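Long-range contact in putative tetR family transcription regulator (PDB 3PPB), which probably binds DNA through an N-terminal helix-turn-helix and regulates transcription as a member of the TetR family: residues A[82-94]-A[179-191]. Numbering follows the deposited sequence.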
ATOM      1  N   LEU A  82      -7.949  25.907  -4.463  1.00 37.57           N
ATOM      2  CA  LEU A  82      -7.234  24.744  -3.987  1.00 36.67           C
ATOM      3  C   LEU A  82      -8.001  23.428  -4.204  1.00 34.50           C
ATOM      4  O   LEU A  82      -7.386  22.456  -4.640  1.00 34.22           O
ATOM      5  CB  LEU A  82      -6.843  24.882  -2.509  1.00 37.48           C
ATOM      6  CG  LEU A  82      -6.134  23.632  -1.937  1.00 43.38           C
ATOM      7  CD1 LEU A  82      -4.664  23.538  -2.383  1.00 43.86           C
ATOM      8  CD2 LEU A  82      -6.371  23.470  -0.460  1.00 47.73           C
ATOM      9  N   LYS A  83      -9.294  23.373  -3.865  1.00 28.60           N
ATOM     10  CA  LYS A  83     -10.082  22.154  -4.018  1.00 27.48           C
ATOM     11  C   LYS A  83     -10.135  21.736  -5.487  1.00 33.84           C
ATOM     12  O   LYS A  83      -9.996  20.551  -5.794  1.00 32.07           O
ATOM     13  CB  LYS A  83     -11.486  22.336  -3.435  1.00 29.38           C
ATOM     14  CG  LYS A  83     -12.281  21.027  -3.375  1.00 30.13           C
ATOM     15  CD  LYS A  83     -13.684  21.268  -2.913  1.00 32.08           C
ATOM     16  CE  LYS A  83     -14.395  19.955  -2.705  1.00 29.18           C
ATOM     17  NZ  LYS A  83     -15.619  20.155  -1.893  1.00 32.58           N
ATOM     18  N   GLN A  84     -10.281  22.714  -6.396  1.00 33.38           N
ATOM     19  CA  GLN A  84     -10.312  22.457  -7.833  1.00 33.57           C
ATOM     20  C   GLN A  84      -8.982  21.896  -8.296  1.00 38.20           C
ATOM     21  O   GLN A  84      -8.981  20.948  -9.078  1.00 38.56           O
ATOM     22  CB  GLN A  84     -10.648  23.741  -8.603  1.00 35.64           C
ATOM     23  CG  GLN A  84     -10.846  23.530 -10.104  1.00 44.11           C
ATOM     24  CD  GLN A  84     -10.935  24.839 -10.860  1.00 61.09           C
ATOM     25  OE1 GLN A  84     -10.198  25.809 -10.616  1.00 54.35           O
ATOM     26  NE2 GLN A  84     -11.835  24.879 -11.818  1.00 51.66           N
ATOM     27  N   ASP A  85      -7.853  22.474  -7.827  1.00 34.24           N
ATOM     28  CA  ASP A  85      -6.505  22.014  -8.190  1.00 33.50           C
ATOM     29  C   ASP A  85      -6.266  20.614  -7.644  1.00 36.12           C
ATOM     30  O   ASP A  85      -5.730  19.768  -8.372  1.00 35.62           O
ATOM     31  CB  ASP A  85      -5.412  22.966  -7.671  1.00 35.77           C
ATOM     32  CG  ASP A  85      -5.431  24.391  -8.225  1.00 46.55           C
ATOM     33  OD1 ASP A  85      -6.072  24.619  -9.269  1.00 45.51           O
ATOM     34  OD2 ASP A  85      -4.809  25.274  -7.604  1.00 56.04           O
ATOM     35  N   ALA A  86      -6.681  20.374  -6.364  1.00 29.68           N
ATOM     36  CA  ALA A  86      -6.560  19.069  -5.707  1.00 28.30           C
ATOM     37  C   ALA A  86      -7.335  18.019  -6.509  1.00 33.79           C
ATOM     38  O   ALA A  86      -6.831  16.927  -6.706  1.00 32.43           O
ATOM     39  CB  ALA A  86      -7.079  19.134  -4.276  1.00 27.59           C
ATOM     40  N   GLU A  87      -8.529  18.389  -7.034  1.00 32.69           N
ATOM     41  CA  GLU A  87      -9.356  17.519  -7.875  1.00 32.65           C
ATOM     42  C   GLU A  87      -8.654  17.187  -9.190  1.00 36.21           C
ATOM     43  O   GLU A  87      -8.605  16.011  -9.561  1.00 35.50           O
ATOM     44  CB  GLU A  87     -10.709  18.171  -8.127  1.00 34.55           C
ATOM     45  CG  GLU A  87     -11.716  17.250  -8.785  1.00 43.37           C
ATOM     46  CD  GLU A  87     -13.041  17.950  -8.969  1.00 58.11           C
ATOM     47  OE1 GLU A  87     -13.050  19.073  -9.525  1.00 57.80           O
ATOM     48  OE2 GLU A  87     -14.059  17.411  -8.483  1.00 56.16           O
ATOM     49  N   GLN A  88      -8.110  18.210  -9.888  1.00 33.44           N
ATOM     50  CA  GLN A  88      -7.347  18.036 -11.131  1.00 33.23           C
ATOM     51  C   GLN A  88      -6.120  17.153 -10.880  1.00 35.78           C
ATOM     52  O   GLN A  88      -5.825  16.289 -11.705  1.00 35.33           O
ATOM     53  CB  GLN A  88      -6.869  19.390 -11.695  1.00 35.62           C
ATOM     54  CG  GLN A  88      -7.919  20.358 -12.203  1.00 48.67           C
ATOM     55  CD  GLN A  88      -7.245  21.634 -12.710  1.00 73.75           C
ATOM     56  OE1 GLN A  88      -6.600  21.655 -13.767  1.00 69.02           O
ATOM     57  NE2 GLN A  88      -7.345  22.728 -11.949  1.00 64.54           N
ATOM     58  N   LEU A  89      -5.394  17.370  -9.745  1.00 31.53           N
ATOM     59  CA  LEU A  89      -4.195  16.582  -9.440  1.00 31.31           C
ATOM     60  C   LEU A  89      -4.553  15.128  -9.170  1.00 34.22           C
ATOM     61  O   LEU A  89      -3.857  14.231  -9.636  1.00 32.42           O
ATOM     62  CB  LEU A  89      -3.430  17.150  -8.244  1.00 31.39           C
ATOM     63  CG  LEU A  89      -2.542  18.378  -8.530  1.00 35.79           C
ATOM     64  CD1 LEU A  89      -2.273  19.127  -7.280  1.00 34.73           C
ATOM     65  CD2 LEU A  89      -1.223  17.986  -9.217  1.00 35.73           C
ATOM     66  N   TRP A  90      -5.645  14.905  -8.414  1.00 30.12           N
ATOM     67  CA  TRP A  90      -6.124  13.568  -8.072  1.00 28.67           C
ATOM     68  C   TRP A  90      -6.522  12.798  -9.341  1.00 32.16           C
ATOM     69  O   TRP A  90      -6.071  11.670  -9.528  1.00 31.76           O
ATOM     70  CB  TRP A  90      -7.304  13.696  -7.113  1.00 26.75           C
ATOM     71  CG  TRP A  90      -7.970  12.398  -6.787  1.00 27.24           C
ATOM     72  CD1 TRP A  90      -9.150  11.935  -7.282  1.00 29.51           C
ATOM     73  CD2 TRP A  90      -7.466  11.373  -5.920  1.00 27.33           C
ATOM     74  NE1 TRP A  90      -9.453  10.722  -6.714  1.00 28.57           N
ATOM     75  CE2 TRP A  90      -8.428  10.346  -5.886  1.00 30.45           C
ATOM     76  CE3 TRP A  90      -6.289  11.225  -5.161  1.00 28.38           C
ATOM     77  CZ2 TRP A  90      -8.263   9.194  -5.111  1.00 29.72           C
ATOM     78  CZ3 TRP A  90      -6.132  10.088  -4.390  1.00 29.00           C
ATOM     79  CH2 TRP A  90      -7.113   9.097  -4.359  1.00 29.65           C
ATOM     80  N   PHE A  91      -7.329  13.415 -10.225  1.00 26.53           N
ATOM     81  CA  PHE A  91      -7.756  12.713 -11.427  1.00 26.53           C
ATOM     82  C   PHE A  91      -6.603  12.585 -12.441  1.00 31.57           C
ATOM     83  O   PHE A  91      -6.558  11.572 -13.138  1.00 32.19           O
ATOM     84  CB  PHE A  91      -9.036  13.299 -12.033  1.00 27.23           C
ATOM     85  CG  PHE A  91     -10.242  12.999 -11.157  1.00 28.26           C
ATOM     86  CD1 PHE A  91     -10.579  11.682 -10.825  1.00 30.70           C
ATOM     87  CD2 PHE A  91     -11.034  14.025 -10.655  1.00 29.89           C
ATOM     88  CE1 PHE A  91     -11.669  11.403  -9.985  1.00 30.56           C
ATOM     89  CE2 PHE A  91     -12.155  13.741  -9.853  1.00 33.71           C
ATOM     90  CZ  PHE A  91     -12.461  12.430  -9.519  1.00 31.34           C
ATOM     91  N   ALA A  92      -5.625  13.512 -12.448  1.00 28.50           N
ATOM     92  CA  ALA A  92      -4.424  13.368 -13.301  1.00 28.79           C
ATOM     93  C   ALA A  92      -3.567  12.199 -12.821  1.00 31.57           C
ATOM     94  O   ALA A  92      -2.997  11.479 -13.641  1.00 32.51           O
ATOM     95  CB  ALA A  92      -3.588  14.642 -13.292  1.00 29.54           C
ATOM     96  N   ALA A  93      -3.474  12.014 -11.487  1.00 27.53           N
ATOM     97  CA  ALA A  93      -2.700  10.914 -10.875  1.00 27.30           C
ATOM     98  C   ALA A  93      -3.344   9.566 -11.226  1.00 30.70           C
ATOM     99  O   ALA A  93      -2.654   8.642 -11.658  1.00 30.16           O
ATOM    100  CB  ALA A  93      -2.616  11.103  -9.353  1.00 26.63           C
ATOM    101  N   LEU A  94      -4.674   9.475 -11.081  1.00 27.06           N
ATOM    102  CA  LEU A  94      -5.431   8.254 -11.380  1.00 26.64           C
ATOM    103  C   LEU A  94      -5.389   7.967 -12.876  1.00 30.44           C
ATOM    104  O   LEU A  94      -5.219   6.808 -13.238  1.00 30.50           O
ATOM    105  CB  LEU A  94      -6.876   8.358 -10.840  1.00 26.22           C
ATOM    106  CG  LEU A  94      -7.153   7.727  -9.441  1.00 30.47           C
ATOM    107  CD1 LEU A  94      -6.165   8.200  -8.388  1.00 30.88           C
ATOM    108  CD2 LEU A  94      -8.549   8.090  -8.938  1.00 29.19           C
ATOM    109  N   HIS A 179     -19.672   8.346 -11.198  1.00 27.57           N
ATOM    110  CA  HIS A 179     -20.072   8.236  -9.792  0.50 26.29           C
ATOM    111  C   HIS A 179     -18.924   7.599  -8.977  1.00 29.54           C
ATOM    112  O   HIS A 179     -18.652   8.040  -7.864  1.00 29.06           O
ATOM    113  CB  HIS A 179     -21.450   7.521  -9.614  0.50 26.79           C
ATOM    114  CG  HIS A 179     -21.447   6.016  -9.611  0.50 29.14           C
ATOM    115  ND1 HIS A 179     -21.466   5.283 -10.793  0.50 31.02           N
ATOM    116  CD2 HIS A 179     -21.499   5.154  -8.564  0.50 28.63           C
ATOM    117  CE1 HIS A 179     -21.477   4.009 -10.425  0.50 29.41           C
ATOM    118  NE2 HIS A 179     -21.485   3.882  -9.092  0.50 28.41           N
ATOM    119  N   GLU A 180     -18.237   6.589  -9.552  1.00 26.34           N
ATOM    120  CA  GLU A 180     -17.111   5.903  -8.897  1.00 24.71           C
ATOM    121  C   GLU A 180     -15.943   6.859  -8.775  1.00 29.08           C
ATOM    122  O   GLU A 180     -15.343   6.941  -7.722  1.00 27.42           O
ATOM    123  CB  GLU A 180     -16.684   4.649  -9.676  1.00 25.84           C
ATOM    124  CG  GLU A 180     -17.776   3.588  -9.786  1.00 32.37           C
ATOM    125  CD  GLU A 180     -17.882   2.605  -8.630  1.00 30.66           C
ATOM    126  OE1 GLU A 180     -16.921   2.503  -7.834  1.00 28.76           O
ATOM    127  OE2 GLU A 180     -18.929   1.930  -8.522  1.00 31.49           O
ATOM    128  N   ARG A 181     -15.629   7.603  -9.847  1.00 27.53           N
ATOM    129  CA  ARG A 181     -14.533   8.582  -9.846  1.00 25.36           C
ATOM    130  C   ARG A 181     -14.792   9.690  -8.822  1.00 28.16           C
ATOM    131  O   ARG A 181     -13.897  10.006  -8.035  1.00 26.73           O
ATOM    132  CB  ARG A 181     -14.355   9.185 -11.248  1.00 26.39           C
ATOM    133  CG  ARG A 181     -13.921   8.144 -12.276  1.00 27.67           C
ATOM    134  CD  ARG A 181     -13.213   8.767 -13.471  1.00 33.95           C
ATOM    135  NE  ARG A 181     -14.030   9.776 -14.138  1.00 32.09           N
ATOM    136  CZ  ARG A 181     -14.924   9.524 -15.082  1.00 45.02           C
ATOM    137  NH1 ARG A 181     -15.121   8.282 -15.502  1.00 32.82           N
ATOM    138  NH2 ARG A 181     -15.626  10.509 -15.616  1.00 41.44           N
ATOM    139  N   SER A 182     -16.015  10.250  -8.810  1.00 23.77           N
ATOM    140  CA  SER A 182     -16.380  11.302  -7.871  1.00 24.80           C
ATOM    141  C   SER A 182     -16.263  10.813  -6.437  1.00 29.90           C
ATOM    142  O   SER A 182     -15.745  11.553  -5.601  1.00 31.27           O
ATOM    143  CB  SER A 182     -17.793  11.800  -8.133  1.00 24.76           C
ATOM    144  OG  SER A 182     -17.781  12.485  -9.369  1.00 35.09           O
ATOM    145  N   ALA A 183     -16.695   9.560  -6.163  1.00 25.43           N
ATOM    146  CA  ALA A 183     -16.619   8.981  -4.814  1.00 23.68           C
ATOM    147  C   ALA A 183     -15.171   8.874  -4.372  1.00 26.72           C
ATOM    148  O   ALA A 183     -14.871   9.187  -3.222  1.00 26.81           O
ATOM    149  CB  ALA A 183     -17.300   7.616  -4.787  1.00 24.21           C
ATOM    150  N   SER A 184     -14.253   8.511  -5.293  1.00 24.17           N
ATOM    151  CA  SER A 184     -12.824   8.384  -4.964  1.00 23.19           C
ATOM    152  C   SER A 184     -12.246   9.727  -4.561  1.00 24.76           C
ATOM    153  O   SER A 184     -11.522   9.767  -3.573  1.00 23.77           O
ATOM    154  CB  SER A 184     -12.015   7.743  -6.099  1.00 24.96           C
ATOM    155  OG  SER A 184     -11.732   8.657  -7.147  1.00 29.26           O
ATOM    156  N   PHE A 185     -12.556  10.812  -5.275  1.00 23.22           N
ATOM    157  CA  PHE A 185     -12.076  12.150  -4.847  1.00 23.64           C
ATOM    158  C   PHE A 185     -12.695  12.572  -3.485  1.00 28.18           C
ATOM    159  O   PHE A 185     -12.009  13.182  -2.653  1.00 27.00           O
ATOM    160  CB  PHE A 185     -12.367  13.254  -5.891  1.00 25.44           C
ATOM    161  CG  PHE A 185     -11.837  14.614  -5.446  1.00 27.41           C
ATOM    162  CD1 PHE A 185     -10.470  14.838  -5.301  1.00 28.68           C
ATOM    163  CD2 PHE A 185     -12.710  15.653  -5.132  1.00 28.94           C
ATOM    164  CE1 PHE A 185      -9.988  16.079  -4.846  1.00 29.66           C
ATOM    165  CE2 PHE A 185     -12.225  16.893  -4.689  1.00 32.09           C
ATOM    166  CZ  PHE A 185     -10.862  17.103  -4.567  1.00 29.97           C
ATOM    167  N   ALA A 186     -13.988  12.260  -3.270  1.00 25.55           N
ATOM    168  CA  ALA A 186     -14.684  12.599  -2.023  1.00 25.41           C
ATOM    169  C   ALA A 186     -13.976  11.966  -0.819  1.00 28.95           C
ATOM    170  O   ALA A 186     -13.721  12.667   0.165  1.00 29.43           O
ATOM    171  CB  ALA A 186     -16.143  12.163  -2.088  1.00 25.72           C
ATOM    172  N   LEU A 187     -13.567  10.674  -0.931  1.00 24.08           N
ATOM    173  CA  LEU A 187     -12.848   9.982   0.154  1.00 22.06           C
ATOM    174  C   LEU A 187     -11.519  10.670   0.388  1.00 24.68           C
ATOM    175  O   LEU A 187     -11.153  10.882   1.527  1.00 22.66           O
ATOM    176  CB  LEU A 187     -12.636   8.489  -0.144  1.00 21.40           C
ATOM    177  CG  LEU A 187     -13.888   7.592  -0.020  1.00 25.68           C
ATOM    178  CD1 LEU A 187     -13.781   6.398  -0.921  1.00 25.70           C
ATOM    179  CD2 LEU A 187     -14.167   7.156   1.431  1.00 22.23           C
ATOM    180  N   PHE A 188     -10.827  11.068  -0.693  1.00 23.65           N
ATOM    181  CA  PHE A 188      -9.525  11.742  -0.624  1.00 23.94           C
ATOM    182  C   PHE A 188      -9.633  13.133   0.056  1.00 30.08           C
ATOM    183  O   PHE A 188      -8.914  13.398   1.019  1.00 29.47           O
ATOM    184  CB  PHE A 188      -8.939  11.866  -2.036  1.00 25.17           C
ATOM    185  CG  PHE A 188      -7.653  12.650  -2.116  1.00 27.63           C
ATOM    186  CD1 PHE A 188      -6.458  12.106  -1.662  1.00 32.91           C
ATOM    187  CD2 PHE A 188      -7.627  13.915  -2.696  1.00 29.95           C
ATOM    188  CE1 PHE A 188      -5.259  12.822  -1.775  1.00 34.39           C
ATOM    189  CE2 PHE A 188      -6.437  14.640  -2.783  1.00 33.20           C
ATOM    190  CZ  PHE A 188      -5.261  14.093  -2.321  1.00 32.64           C
ATOM    191  N   TRP A 189     -10.513  14.015  -0.466  1.00 26.86           N
ATOM    192  CA  TRP A 189     -10.700  15.362   0.041  1.00 26.84           C
ATOM    193  C   TRP A 189     -11.234  15.367   1.477  1.00 32.34           C
ATOM    194  O   TRP A 189     -10.688  16.090   2.319  1.00 32.81           O
ATOM    195  CB  TRP A 189     -11.658  16.166  -0.872  1.00 25.52           C
ATOM    196  CG  TRP A 189     -11.773  17.604  -0.438  1.00 26.20           C
ATOM    197  CD1 TRP A 189     -12.820  18.180   0.225  1.00 29.24           C
ATOM    198  CD2 TRP A 189     -10.779  18.638  -0.599  1.00 25.76           C
ATOM    199  NE1 TRP A 189     -12.546  19.509   0.479  1.00 28.58           N
ATOM    200  CE2 TRP A 189     -11.296  19.813  -0.011  1.00 29.59           C
ATOM    201  CE3 TRP A 189      -9.493  18.683  -1.188  1.00 26.54           C
ATOM    202  CZ2 TRP A 189     -10.580  21.029   0.004  1.00 28.90           C
ATOM    203  CZ3 TRP A 189      -8.796  19.888  -1.184  1.00 28.15           C
ATOM    204  CH2 TRP A 189      -9.346  21.047  -0.607  1.00 29.24           C
ATOM    205  N   ASN A 190     -12.291  14.572   1.761  1.00 27.34           N
ATOM    206  CA  ASN A 190     -12.944  14.563   3.077  1.00 25.59           C
ATOM    207  C   ASN A 190     -12.044  14.050   4.192  1.00 27.29           C
ATOM    208  O   ASN A 190     -12.251  14.428   5.349  1.00 26.27           O
ATOM    209  CB  ASN A 190     -14.263  13.811   3.035  1.00 27.67           C
ATOM    210  CG  ASN A 190     -15.296  14.578   2.259  1.00 38.09           C
ATOM    211  OD1 ASN A 190     -15.126  15.759   1.955  1.00 33.94           O
ATOM    212  ND2 ASN A 190     -16.375  13.922   1.885  1.00 25.97           N
ATOM    213  N   ALA A 191     -11.027  13.239   3.869  1.00 22.31           N
ATOM    214  CA  ALA A 191     -10.077  12.817   4.910  1.00 22.25           C
ATOM    215  C   ALA A 191      -9.345  14.025   5.472  1.00 25.82           C
ATOM    216  O   ALA A 191      -9.160  14.109   6.675  1.00 26.41           O
ATOM    217  CB  ALA A 191      -9.049  11.821   4.340  1.00 22.26           C
TER
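Trp90 uses its indole in two ways at once, stacking on Phe188 while its one N-H reaches Ser184 in the ring plane. The six-membered ring of Trp90 and the ring of Phe188 form an offset stack, centroids 4.4 Å apart and planes nearly parallel, with CB of Phe188 also over the indole face. NE1 of Trp90 donates to OG of Ser184 at 3.1 Å, almost straight at 165°. Serine suits this place because its hydroxyl relays the bond: Ser184 OG donates in turn to Arg181 O at 2.7 Å, a carbonyl that also accepts from the backbone N of Phe185. With chi1 at 78°, Ser184 OG lies between its own N and carbonyl carbon, from where it reaches back one turn. On the opposite face of the indole lies CD1 of Leu94. A phenylalanine in place of Trp90 would probably leave Ser184 OG without its cross-helix donor and weaken the overlap with Phe188.

Phe91 and Phe185 are reciprocal knobs in holes. CZ of Phe91 comes within 3.2 Å of Arg181 O, which lies at the ring's edge, in its plane; Phe185 turns one ring face to CB of Glu87, a CH-pi contact, and sits among Ala86, Glu87, Trp90 and Phe91. Ala86, small enough to admit neighbouring rings, sets CB 3.6 Å from CZ3 of Trp189. Lys83 lays its extended chain over the Trp189 indole, CG 3.8 Å from the six-membered ring centroid, a use of lysine's methylenes that leaves the residue as a whole exposed.

Segments 82-94 and 179-191, at 122° between their N-to-C directions, join within the C-terminal part of the TetR-like fold; Ala164 of helix 150-170 also touches Trp90. The chemistry implies an interface held chiefly by aromatic packing, in which one directional bond, with Phe188 and Leu94 on the two faces, probably sets how the indole is turned.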